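Local coordinates for protein 2-oxoglutarate dehydrogenase E3 component (Thermus thermophilus, PDB 2YQU) that probably catalyses the NAD+-dependent reoxidation of protein-bound dihydrolipoyl groups in 2-oxoacid dehydrogenase complexes, using one FAD per subunit, at residues 309-314 with 334-339; 347-352 with 398-403; 314-319 with 329-334; 264-269 with 301-306. One frame throughout, in Å; residues are numbered along the deposited sequence.

Contacts 1 and 3 follow one another down helix 310-326, their centres about 9 Å apart, and contact 3 is nested inside the loop that contact 1 closes. Contact 4 lies beside that helix: K312 NZ of contact 1 probably hydrogen-bonds R305 O at 2.9 Å, and E316 OE2 of contact 3 makes a salt bridge with R305 NH1, also at 2.9 Å. Contacts 1 and 4 both touch the cofactor, at the flavin ring and along the chain to the adenine respectively. Contact 2 stands farthest from contact 4, about 26 Å between centres, inside the antiparallel sheet of the dimerisation domain, and joins contact 1 where S338 N meets A348 O at 2.8 Å.

Contact 1. Residues 309-314 with 334-339; sequences LAHKAS and QAIPSV. With FAD (flavin-adenine dinucleotide), chain D; CO3 (carbonate ion), chain C.
H311 meets P337 through the edge of its ring: NE2 donates a hydrogen bond to P337 O over 2.6 Å, with 145° at the hydrogen, and the oxygen lies near the imidazole plane. CG sits between the backbone N and the carbonyl carbon (chi1 53°), which turns the ring out from the first turn of helix 310-326 to meet residues 336-337. I336 CG2 presses on the same edge, 3.5 Å from H311 CD2, while L309 CB covers one face toward the rim. L309 CD1 closes the packing, 3.6 Å from P337 O. The K312 side is looser: CG comes no nearer than 4.2 Å to I336 CD1 before the chain bends off to a salt bridge with E316. With an alanine in place of H311, P337 O would probably lose this donor and a gap would open beside I336. On the flavin side A310 N donates to FAD O2 at 2.9 Å, so the contact joins the helix start at the flavin to the chain entering the dimerisation domain's antiparallel sheet. Around this, helix 11-22 backs A310, helix 407-419 and A433 of the second subunit cover P337, and S338 enters strand 338-340, paired with A348.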
# COMPACT_ATOMS: atom_id res chain seq x y z
N LEU A 309 8.08 -4.35 -18.80
CA LEU A 309 7.95 -4.53 -17.37
C LEU A 309 8.00 -6.01 -16.99
O LEU A 309 7.56 -6.88 -17.75
CB LEU A 309 6.63 -3.93 -16.87
CG LEU A 309 6.28 -2.55 -17.41
CD1 LEU A 309 4.86 -2.18 -17.02
CD2 LEU A 309 7.25 -1.50 -16.90
N ALA A 310 8.53 -6.29 -15.81
CA ALA A 310 8.72 -7.65 -15.34
C ALA A 310 7.39 -8.39 -15.23
O ALA A 310 7.25 -9.49 -15.72
CB ALA A 310 9.44 -7.66 -14.02
N HIS A 311 6.41 -7.76 -14.61
CA HIS A 311 5.10 -8.39 -14.45
C HIS A 311 4.29 -8.47 -15.75
O HIS A 311 3.37 -9.30 -15.85
CB HIS A 311 4.30 -7.70 -13.36
CG HIS A 311 4.17 -6.22 -13.52
ND1 HIS A 311 5.02 -5.33 -12.90
CD2 HIS A 311 3.27 -5.47 -14.20
CE1 HIS A 311 4.65 -4.09 -13.19
NE2 HIS A 311 3.60 -4.15 -13.98
N LYS A 312 4.61 -7.63 -16.73
CA LYS A 312 4.05 -7.73 -18.07
C LYS A 312 4.60 -9.02 -18.67
O LYS A 312 3.86 -9.82 -19.20
CB LYS A 312 4.45 -6.54 -18.95
CG LYS A 312 3.87 -6.56 -20.34
CD LYS A 312 4.77 -7.26 -21.33
CE LYS A 312 4.63 -6.68 -22.72
NZ LYS A 312 5.48 -7.43 -23.69
N ALA A 313 5.91 -9.20 -18.55
CA ALA A 313 6.57 -10.38 -19.11
C ALA A 313 6.01 -11.66 -18.50
O ALA A 313 5.71 -12.61 -19.23
CB ALA A 313 8.06 -10.32 -18.89
N SER A 314 5.86 -11.69 -17.18
CA SER A 314 5.40 -12.87 -16.47
C SER A 314 3.95 -13.19 -16.81
O SER A 314 3.59 -14.34 -17.01
CB SER A 314 5.59 -12.72 -14.95
OG SER A 314 4.83 -11.63 -14.45
N GLN A 334 -4.69 -3.46 -19.85
CA GLN A 334 -5.24 -2.27 -19.18
C GLN A 334 -5.17 -2.31 -17.65
O GLN A 334 -5.40 -1.29 -16.98
CB GLN A 334 -6.69 -2.06 -19.61
CG GLN A 334 -6.86 -1.84 -21.09
CD GLN A 334 -5.94 -0.76 -21.59
OE1 GLN A 334 -6.08 0.41 -21.22
NE2 GLN A 334 -4.97 -1.14 -22.43
N ALA A 335 -4.88 -3.48 -17.09
CA ALA A 335 -4.78 -3.64 -15.64
C ALA A 335 -3.34 -3.76 -15.15
O ALA A 335 -3.11 -4.05 -13.99
CB ALA A 335 -5.60 -4.85 -15.20
N ILE A 336 -2.38 -3.56 -16.06
CA ILE A 336 -0.96 -3.67 -15.72
C ILE A 336 -0.43 -2.31 -15.28
O ILE A 336 -0.33 -1.39 -16.11
CB ILE A 336 -0.15 -4.18 -16.94
CG1 ILE A 336 -0.52 -5.64 -17.21
CG2 ILE A 336 1.35 -4.04 -16.70
CD1 ILE A 336 0.17 -6.24 -18.45
N PRO A 337 -0.06 -2.17 -14.01
CA PRO A 337 0.51 -0.90 -13.53
C PRO A 337 1.95 -0.70 -13.96
O PRO A 337 2.70 -1.67 -14.14
CB PRO A 337 0.46 -1.05 -12.02
CG PRO A 337 0.55 -2.49 -11.78
CD PRO A 337 -0.15 -3.16 -12.92
N SER A 338 2.32 0.56 -14.14
CA SER A 338 3.70 0.95 -14.36
C SER A 338 4.06 1.92 -13.24
O SER A 338 3.35 2.90 -13.01
CB SER A 338 3.86 1.60 -15.73
OG SER A 338 5.20 2.02 -15.93
N VAL A 339 5.13 1.62 -12.52
CA VAL A 339 5.48 2.34 -11.30
C VAL A 339 6.94 2.78 -11.31
O VAL A 339 7.80 2.07 -11.83
CB VAL A 339 5.24 1.46 -10.04
CG1 VAL A 339 5.42 2.26 -8.75
CG2 VAL A 339 3.85 0.83 -10.10
PA FAD D . 14.83 -10.67 -19.13
O1A FAD D . 15.79 -9.70 -19.72
O2A FAD D . 14.52 -10.40 -17.66
O5B FAD D . 15.39 -12.15 -19.36
C5B FAD D . 15.94 -12.51 -20.60
C4B FAD D . 16.98 -13.58 -20.33
O4B FAD D . 17.25 -14.24 -21.55
C3B FAD D . 18.30 -13.00 -19.84
O3B FAD D . 18.64 -13.56 -18.59
C2B FAD D . 19.31 -13.39 -20.90
O2B FAD D . 20.55 -13.77 -20.35
C1B FAD D . 18.62 -14.56 -21.60
N9A FAD D . 18.94 -14.78 -23.01
C8A FAD D . 18.84 -13.90 -24.06
N7A FAD D . 19.18 -14.54 -25.20
C5A FAD D . 19.49 -15.82 -24.89
C6A FAD D . 19.90 -16.91 -25.66
N6A FAD D . 19.92 -16.88 -26.99
N1A FAD D . 20.13 -18.09 -25.01
C2A FAD D . 19.97 -18.25 -23.65
N3A FAD D . 19.56 -17.17 -22.90
C4A FAD D . 19.33 -15.98 -23.52
N1 FAD D . 10.61 -3.83 -14.47
C2 FAD D . 9.57 -3.74 -13.58
O2 FAD D . 8.46 -4.23 -13.84
N3 FAD D . 9.75 -3.11 -12.37
C4 FAD D . 10.97 -2.55 -12.06
O4 FAD D . 11.13 -2.19 -10.90
C4X FAD D . 12.04 -2.63 -12.95
N5 FAD D . 13.27 -2.07 -12.63
C5X FAD D . 14.32 -2.18 -13.55
C6 FAD D . 15.56 -1.61 -13.23
C7 FAD D . 16.62 -1.70 -14.14
C7M FAD D . 17.97 -1.18 -13.72
C8 FAD D . 16.45 -2.36 -15.35
C8M FAD D . 17.63 -2.76 -16.20
C9 FAD D . 15.21 -2.92 -15.67
C9A FAD D . 14.13 -2.83 -14.77
N10 FAD D . 12.89 -3.37 -15.09
C10 FAD D . 11.85 -3.27 -14.17
C1' FAD D . 12.58 -3.97 -16.43
C2' FAD D . 12.68 -5.50 -16.31
O2' FAD D . 13.97 -5.88 -15.88
C3' FAD D . 12.29 -6.21 -17.60
O3' FAD D . 11.03 -5.73 -18.05
C4' FAD D . 12.17 -7.71 -17.38
O4' FAD D . 13.39 -8.24 -16.92
C5' FAD D . 11.72 -8.42 -18.67
O5' FAD D . 11.70 -9.81 -18.48
P FAD D . 11.98 -10.81 -19.70
O1P FAD D . 11.78 -12.22 -19.24
O2P FAD D . 11.20 -10.40 -20.94
O3P FAD D . 13.53 -10.62 -20.09
C CO3 C . 6.93 -11.34 -11.76
O1 CO3 C . 7.33 -12.41 -11.12
O2 CO3 C . 7.80 -10.60 -12.38
O3 CO3 C . 5.67 -11.00 -11.81

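Contact 2. Residues 347-352 with 398-403; sequences AAVGYT and LGVHGI
H401 has CG anti to its carbonyl carbon (chi1 -51°), and this lays the imidazole along the strand pair so that NE2 reaches Y351 O; V349, with CG1 between its backbone N and carbonyl carbon (chi1 65°), sets that methyl 3.8 Å from V400 CB, the two valines side by side. The strands run antiparallel, A347 with G402 and V349 with V400 as hydrogen-bonded pairs, each joined by two backbone bonds. A347, V349 and V400 face helix 407-419, while A348 and H401 look to the opposite side of the sheet. G350 and G399 lie where any CB would clash, G350's with L398 O and G399's with Y351 O. Opposite L389 of strand 385-391, L398 and G399 form a classic beta bulge, and Y351 N still bonds L398 O at 2.9 Å. Just beyond, H401 NE2 donates to Y351 O at 2.7 Å, in the ring's plane but above the carbonyl plane. A water joins H401 ND1 to A347 O, 3.0 Å from each. A leucine in place of H401 is likely to leave Y351 O and the water without their imidazole partner. Within this dimerisation-domain sheet, a side-chain donor thus takes over where the strands' backbone pairing gives out.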
# COMPACT_ATOMS: atom_id res chain seq x y z
N ALA A 347 3.03 6.57 -10.64
CA ALA A 347 2.41 5.39 -11.25
C ALA A 347 1.30 5.68 -12.26
O ALA A 347 0.68 6.74 -12.26
CB ALA A 347 1.91 4.45 -10.17
N ALA A 348 1.06 4.69 -13.11
CA ALA A 348 0.01 4.72 -14.12
C ALA A 348 -0.56 3.33 -14.31
O ALA A 348 0.16 2.34 -14.32
CB ALA A 348 0.54 5.23 -15.43
N VAL A 349 -1.87 3.26 -14.48
CA VAL A 349 -2.52 2.03 -14.88
C VAL A 349 -3.67 2.38 -15.82
O VAL A 349 -4.34 3.41 -15.66
CB VAL A 349 -2.96 1.17 -13.67
CG1 VAL A 349 -4.01 1.86 -12.85
CG2 VAL A 349 -3.44 -0.21 -14.12
N GLY A 350 -3.90 1.53 -16.81
CA GLY A 350 -4.90 1.78 -17.82
C GLY A 350 -4.49 2.94 -18.70
O GLY A 350 -3.29 3.22 -18.85
N TYR A 351 -5.47 3.64 -19.27
CA TYR A 351 -5.20 4.68 -20.26
C TYR A 351 -4.88 6.01 -19.60
O TYR A 351 -5.47 6.37 -18.57
CB TYR A 351 -6.42 4.85 -21.18
CG TYR A 351 -6.61 3.71 -22.17
CD1 TYR A 351 -7.82 3.04 -22.26
CD2 TYR A 351 -5.57 3.32 -23.02
CE1 TYR A 351 -8.00 2.00 -23.17
CE2 TYR A 351 -5.74 2.29 -23.92
CZ TYR A 351 -6.95 1.64 -24.00
OH TYR A 351 -7.11 0.61 -24.90
N THR A 352 -3.96 6.76 -20.22
CA THR A 352 -3.73 8.15 -19.85
C THR A 352 -4.79 9.02 -20.49
O THR A 352 -5.49 8.59 -21.40
CB THR A 352 -2.35 8.64 -20.33
OG1 THR A 352 -2.29 8.58 -21.76
CG2 THR A 352 -1.21 7.73 -19.84
N LEU A 398 -11.34 3.90 -16.66
CA LEU A 398 -10.48 3.79 -17.84
C LEU A 398 -9.00 3.85 -17.50
O LEU A 398 -8.18 3.27 -18.23
CB LEU A 398 -10.83 4.89 -18.84
CG LEU A 398 -12.26 4.84 -19.39
CD1 LEU A 398 -12.56 6.11 -20.16
CD2 LEU A 398 -12.46 3.62 -20.25
N GLY A 399 -8.65 4.53 -16.42
CA GLY A 399 -7.28 4.64 -15.98
C GLY A 399 -7.14 5.29 -14.61
O GLY A 399 -8.01 6.03 -14.19
N VAL A 400 -6.05 4.99 -13.92
CA VAL A 400 -5.74 5.60 -12.63
C VAL A 400 -4.26 5.99 -12.62
O VAL A 400 -3.40 5.25 -13.08
CB VAL A 400 -6.08 4.67 -11.43
CG1 VAL A 400 -5.90 5.42 -10.10
CG2 VAL A 400 -7.51 4.13 -11.56
N HIS A 401 -3.98 7.19 -12.12
CA HIS A 401 -2.65 7.76 -12.21
C HIS A 401 -2.36 8.57 -10.96
O HIS A 401 -3.24 9.20 -10.39
CB HIS A 401 -2.56 8.69 -13.42
CG HIS A 401 -3.01 8.08 -14.71
ND1 HIS A 401 -2.31 8.25 -15.88
CD2 HIS A 401 -4.12 7.37 -15.04
CE1 HIS A 401 -2.95 7.64 -16.86
NE2 HIS A 401 -4.04 7.08 -16.38
N GLY A 402 -1.11 8.57 -10.53
CA GLY A 402 -0.79 9.31 -9.34
C GLY A 402 0.67 9.56 -9.13
O GLY A 402 1.53 8.99 -9.80
N ILE A 403 0.92 10.45 -8.19
CA ILE A 403 2.25 10.69 -7.67
C ILE A 403 2.13 11.01 -6.18
O ILE A 403 1.26 11.79 -5.78
CB ILE A 403 2.95 11.83 -8.44
CG1 ILE A 403 4.33 12.12 -7.82
CG2 ILE A 403 2.08 13.10 -8.49
CD1 ILE A 403 5.17 13.06 -8.66
O HOH W 1 0.51 8.32 -14.76

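Contact 3. Residues 314-319 with 329-334; sequences SEEGIA and GHVDYQ. With CO3 (carbonate ion), chain C.
E316 crosses V331 and Y333 at roughly right angles as it leaves helix 310-326. Its CB stands 4.6 Å from V331 CG2. CG, anti to the carbonyl carbon (chi1 -81°), passes the same methyl at 4.0 Å, and the extended chain then brings CD to 3.4 Å from Y333 OH. At the tip OE2 accepts a hydrogen bond from Y333 OH at 2.6 Å through its anti lone pair, in the ring's plane, although the carboxylate is turned 77° against the ring. OE2 also pairs with R305, while OE1 takes G301 N and the ammonium of K312. V331 fills the angle between helix and loop: CG1 lies over the centre of the Y333 ring, 3.7 Å above it, and CG2 nests 3.7 Å from A319 CB and 3.6 Å from E315 O. At the far end G329 runs past A319 so closely that a CB would hit A319 O. E315 starts toward V331, and its side chain also packs on R429 of the second subunit. With two cations, an amide and a phenol around it, the buried carboxylate of E316 probably stays ionised, and it binds this helix to the loop returning toward the dimerisation domain and to the FAD-binding loop 301-306.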
# COMPACT_ATOMS: atom_id res chain seq x y z
N SER A 314 5.86 -11.69 -17.18
CA SER A 314 5.40 -12.87 -16.47
C SER A 314 3.95 -13.19 -16.81
O SER A 314 3.59 -14.34 -17.01
CB SER A 314 5.59 -12.72 -14.95
OG SER A 314 4.83 -11.63 -14.45
N GLU A 315 3.10 -12.17 -16.90
CA GLU A 315 1.71 -12.40 -17.26
C GLU A 315 1.58 -12.96 -18.67
O GLU A 315 0.70 -13.77 -18.93
CB GLU A 315 0.88 -11.12 -17.10
CG GLU A 315 0.67 -10.71 -15.65
CD GLU A 315 -0.34 -11.57 -14.91
OE1 GLU A 315 -0.45 -12.77 -15.20
OE2 GLU A 315 -1.04 -11.03 -14.02
N GLU A 316 2.47 -12.52 -19.56
CA GLU A 316 2.49 -13.01 -20.93
C GLU A 316 2.98 -14.45 -20.96
O GLU A 316 2.49 -15.26 -21.75
CB GLU A 316 3.35 -12.11 -21.82
CG GLU A 316 2.62 -10.87 -22.29
CD GLU A 316 3.45 -9.94 -23.14
OE1 GLU A 316 4.69 -10.04 -23.12
OE2 GLU A 316 2.86 -9.08 -23.82
N GLY A 317 3.93 -14.77 -20.09
CA GLY A 317 4.42 -16.13 -19.94
C GLY A 317 3.30 -17.07 -19.51
O GLY A 317 3.15 -18.16 -20.08
N ILE A 318 2.50 -16.64 -18.54
CA ILE A 318 1.37 -17.43 -18.05
C ILE A 318 0.36 -17.66 -19.18
O ILE A 318 -0.09 -18.80 -19.40
CB ILE A 318 0.66 -16.71 -16.86
CG1 ILE A 318 1.59 -16.62 -15.63
CG2 ILE A 318 -0.65 -17.41 -16.50
CD1 ILE A 318 1.99 -17.91 -15.04
N ALA A 319 0.01 -16.59 -19.89
CA ALA A 319 -0.99 -16.65 -20.97
C ALA A 319 -0.52 -17.52 -22.13
O ALA A 319 -1.32 -18.22 -22.74
CB ALA A 319 -1.33 -15.25 -21.47
N GLY A 329 -5.92 -18.16 -23.86
CA GLY A 329 -5.14 -17.35 -22.94
C GLY A 329 -5.44 -15.88 -23.17
O GLY A 329 -6.04 -15.51 -24.19
N HIS A 330 -5.02 -15.04 -22.24
CA HIS A 330 -5.32 -13.61 -22.36
C HIS A 330 -4.59 -12.82 -21.28
O HIS A 330 -4.49 -13.25 -20.13
CB HIS A 330 -6.84 -13.40 -22.28
CG HIS A 330 -7.26 -11.99 -22.02
ND1 HIS A 330 -7.61 -11.12 -23.03
CD2 HIS A 330 -7.43 -11.31 -20.86
CE1 HIS A 330 -7.95 -9.96 -22.50
NE2 HIS A 330 -7.85 -10.05 -21.19
N VAL A 331 -4.06 -11.67 -21.67
CA VAL A 331 -3.49 -10.72 -20.75
C VAL A 331 -4.34 -9.46 -20.79
O VAL A 331 -4.67 -8.96 -21.86
CB VAL A 331 -2.05 -10.34 -21.13
CG1 VAL A 331 -1.50 -9.28 -20.17
CG2 VAL A 331 -1.17 -11.59 -21.14
N ASP A 332 -4.68 -8.95 -19.62
CA ASP A 332 -5.39 -7.69 -19.54
C ASP A 332 -4.36 -6.58 -19.44
O ASP A 332 -3.93 -6.23 -18.35
CB ASP A 332 -6.31 -7.65 -18.33
CG ASP A 332 -7.18 -6.42 -18.32
OD1 ASP A 332 -6.98 -5.54 -19.19
OD2 ASP A 332 -8.10 -6.26 -17.48
N TYR A 333 -3.96 -6.03 -20.59
CA TYR A 333 -2.94 -4.98 -20.62
C TYR A 333 -3.38 -3.70 -19.90
O TYR A 333 -2.55 -2.97 -19.37
CB TYR A 333 -2.51 -4.69 -22.07
CG TYR A 333 -1.77 -5.86 -22.66
CD1 TYR A 333 -0.45 -6.12 -22.30
CD2 TYR A 333 -2.40 -6.75 -23.52
CE1 TYR A 333 0.23 -7.22 -22.80
CE2 TYR A 333 -1.72 -7.86 -24.03
CZ TYR A 333 -0.41 -8.08 -23.66
OH TYR A 333 0.27 -9.17 -24.16
N GLN A 334 -4.69 -3.46 -19.85
CA GLN A 334 -5.24 -2.27 -19.18
C GLN A 334 -5.17 -2.31 -17.65
O GLN A 334 -5.40 -1.29 -16.98
CB GLN A 334 -6.69 -2.06 -19.61
CG GLN A 334 -6.86 -1.84 -21.09
CD GLN A 334 -5.94 -0.76 -21.59
OE1 GLN A 334 -6.08 0.41 -21.22
NE2 GLN A 334 -4.97 -1.14 -22.43
C CO3 C . 6.93 -11.34 -11.76
O1 CO3 C . 7.33 -12.41 -11.12
O2 CO3 C . 7.80 -10.60 -12.38
O3 CO3 C . 5.67 -11.00 -11.81

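Contact 4. Residues 264-269 with 301-306; sequences PYTEGL and GDVVRG. With FAD (flavin-adenine dinucleotide), chain D.
V303 loses more surface here than any other residue, and its CG2 does most of the touching. CG1 takes the place between backbone N and carbonyl carbon (chi1 84°), leaving CG2 anti to the N and directed at residues 265-266: it meets T266 CG2 at 3.5 Å, the two side chains at about a right angle, and lies 3.8 Å from Y265 O. P264 comes next, its ring laid in van der Waals contact against the backbone of the other segment, with CB 3.9 Å from V303 CA and 3.8 Å from D302 O. The polar work is done by D302, third in buried surface, which belongs to the Gly-Asp pair that follows strand 297-299 and is a second FAD-binding signature of this flavoprotein family. D302 OD2 accepts a hydrogen bond from FAD O3' at 2.9 Å, OD1 is held by S139, and D302 N donates to FAD O2P at 3.0 Å. A side chain on G301 would run into that same phosphate oxygen, and the positive phi of G301 also favours glycine. The other segment reaches the adenine end of the cofactor. Y265 offers its ring edge to the adenine, CE2 lying 3.6 Å from FAD N7A, while its carbonyl accepts a hydrogen bond from T137. The chain then makes a type II beta turn from T266 to L269, whose CD1 approaches FAD N6A at 3.9 Å.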
# COMPACT_ATOMS: atom_id res chain seq x y z
N PRO A 264 14.84 -4.79 -27.74
CA PRO A 264 14.60 -6.23 -27.72
C PRO A 264 15.88 -6.98 -28.13
O PRO A 264 16.54 -6.55 -29.07
CB PRO A 264 13.50 -6.42 -28.78
CG PRO A 264 12.88 -5.11 -28.98
CD PRO A 264 13.83 -4.05 -28.51
N TYR A 265 16.22 -8.04 -27.41
CA TYR A 265 17.48 -8.76 -27.59
C TYR A 265 17.26 -10.13 -28.24
O TYR A 265 16.61 -11.01 -27.67
CB TYR A 265 18.19 -8.92 -26.24
CG TYR A 265 19.56 -9.57 -26.33
CD1 TYR A 265 20.69 -8.81 -26.64
CD2 TYR A 265 19.72 -10.93 -26.10
CE1 TYR A 265 21.94 -9.39 -26.72
CE2 TYR A 265 20.96 -11.52 -26.19
CZ TYR A 265 22.07 -10.75 -26.49
OH TYR A 265 23.31 -11.33 -26.58
N THR A 266 17.82 -10.31 -29.44
CA THR A 266 17.75 -11.59 -30.14
C THR A 266 19.11 -11.97 -30.72
O THR A 266 19.19 -12.82 -31.61
CB THR A 266 16.70 -11.53 -31.28
OG1 THR A 266 17.01 -10.47 -32.19
CG2 THR A 266 15.30 -11.19 -30.75
N GLU A 267 20.19 -11.38 -30.21
CA GLU A 267 21.52 -11.65 -30.73
C GLU A 267 21.89 -13.12 -30.50
O GLU A 267 21.71 -13.64 -29.41
CB GLU A 267 22.55 -10.74 -30.06
CG GLU A 267 23.99 -10.93 -30.52
CD GLU A 267 24.98 -10.06 -29.75
OE1 GLU A 267 24.60 -8.92 -29.37
OE2 GLU A 267 26.13 -10.52 -29.52
N GLY A 268 22.39 -13.77 -31.55
CA GLY A 268 22.84 -15.14 -31.47
C GLY A 268 21.74 -16.20 -31.49
O GLY A 268 22.03 -17.38 -31.30
N LEU A 269 20.50 -15.78 -31.72
CA LEU A 269 19.35 -16.68 -31.67
C LEU A 269 19.09 -17.37 -33.02
O LEU A 269 18.39 -18.38 -33.08
CB LEU A 269 18.11 -15.89 -31.23
CG LEU A 269 16.87 -16.62 -30.73
CD1 LEU A 269 17.17 -17.64 -29.64
CD2 LEU A 269 15.84 -15.58 -30.24
N GLY A 301 7.39 -10.90 -23.21
CA GLY A 301 8.24 -10.01 -22.47
C GLY A 301 8.85 -8.90 -23.29
O GLY A 301 8.28 -8.45 -24.28
N ASP A 302 10.03 -8.45 -22.87
CA ASP A 302 10.71 -7.33 -23.49
C ASP A 302 11.04 -7.55 -24.97
O ASP A 302 11.32 -6.58 -25.66
CB ASP A 302 12.02 -7.01 -22.76
CG ASP A 302 11.81 -6.29 -21.45
OD1 ASP A 302 12.84 -5.81 -20.90
OD2 ASP A 302 10.70 -6.16 -20.90
N VAL A 303 11.07 -8.80 -25.44
CA VAL A 303 11.39 -9.07 -26.84
C VAL A 303 10.21 -8.85 -27.80
O VAL A 303 10.40 -8.83 -29.00
CB VAL A 303 11.99 -10.49 -27.03
CG1 VAL A 303 10.90 -11.56 -27.17
CG2 VAL A 303 12.91 -10.51 -28.24
N VAL A 304 9.00 -8.67 -27.27
CA VAL A 304 7.83 -8.38 -28.09
C VAL A 304 7.24 -7.02 -27.69
O VAL A 304 7.70 -6.38 -26.76
CB VAL A 304 6.75 -9.50 -27.99
CG1 VAL A 304 7.36 -10.86 -28.31
CG2 VAL A 304 6.09 -9.52 -26.64
N ARG A 305 6.22 -6.59 -28.43
CA ARG A 305 5.58 -5.29 -28.21
C ARG A 305 5.00 -5.16 -26.81
O ARG A 305 4.71 -6.16 -26.16
CB ARG A 305 4.46 -5.05 -29.24
CG ARG A 305 3.11 -5.75 -28.96
CD ARG A 305 3.13 -7.25 -29.16
NE ARG A 305 1.87 -7.89 -28.77
CZ ARG A 305 1.59 -8.34 -27.55
NH1 ARG A 305 2.46 -8.22 -26.55
NH2 ARG A 305 0.42 -8.92 -27.32
N GLY A 306 4.82 -3.92 -26.36
CA GLY A 306 4.16 -3.64 -25.10
C GLY A 306 5.13 -3.14 -24.04
O GLY A 306 6.34 -3.17 -24.26
PA FAD D . 14.83 -10.67 -19.13
O1A FAD D . 15.79 -9.70 -19.72
O2A FAD D . 14.52 -10.40 -17.66
O5B FAD D . 15.39 -12.15 -19.36
C5B FAD D . 15.94 -12.51 -20.60
C4B FAD D . 16.98 -13.58 -20.33
O4B FAD D . 17.25 -14.24 -21.55
C3B FAD D . 18.30 -13.00 -19.84
O3B FAD D . 18.64 -13.56 -18.59
C2B FAD D . 19.31 -13.39 -20.90
O2B FAD D . 20.55 -13.77 -20.35
C1B FAD D . 18.62 -14.56 -21.60
N9A FAD D . 18.94 -14.78 -23.01
C8A FAD D . 18.84 -13.90 -24.06
N7A FAD D . 19.18 -14.54 -25.20
C5A FAD D . 19.49 -15.82 -24.89
C6A FAD D . 19.90 -16.91 -25.66
N6A FAD D . 19.92 -16.88 -26.99
N1A FAD D . 20.13 -18.09 -25.01
C2A FAD D . 19.97 -18.25 -23.65
N3A FAD D . 19.56 -17.17 -22.90
C4A FAD D . 19.33 -15.98 -23.52
N1 FAD D . 10.61 -3.83 -14.47
C2 FAD D . 9.57 -3.74 -13.58
O2 FAD D . 8.46 -4.23 -13.84
N3 FAD D . 9.75 -3.11 -12.37
C4 FAD D . 10.97 -2.55 -12.06
O4 FAD D . 11.13 -2.19 -10.90
C4X FAD D . 12.04 -2.63 -12.95
N5 FAD D . 13.27 -2.07 -12.63
C5X FAD D . 14.32 -2.18 -13.55
C6 FAD D . 15.56 -1.61 -13.23
C7 FAD D . 16.62 -1.70 -14.14
C7M FAD D . 17.97 -1.18 -13.72
C8 FAD D . 16.45 -2.36 -15.35
C8M FAD D . 17.63 -2.76 -16.20
C9 FAD D . 15.21 -2.92 -15.67
C9A FAD D . 14.13 -2.83 -14.77
N10 FAD D . 12.89 -3.37 -15.09
C10 FAD D . 11.85 -3.27 -14.17
C1' FAD D . 12.58 -3.97 -16.43
C2' FAD D . 12.68 -5.50 -16.31
O2' FAD D . 13.97 -5.88 -15.88
C3' FAD D . 12.29 -6.21 -17.60
O3' FAD D . 11.03 -5.73 -18.05
C4' FAD D . 12.17 -7.71 -17.38
O4' FAD D . 13.39 -8.24 -16.92
C5' FAD D . 11.72 -8.42 -18.67
O5' FAD D . 11.70 -9.81 -18.48
P FAD D . 11.98 -10.81 -19.70
O1P FAD D . 11.78 -12.22 -19.24
O2P FAD D . 11.20 -10.40 -20.94
O3P FAD D . 13.53 -10.62 -20.09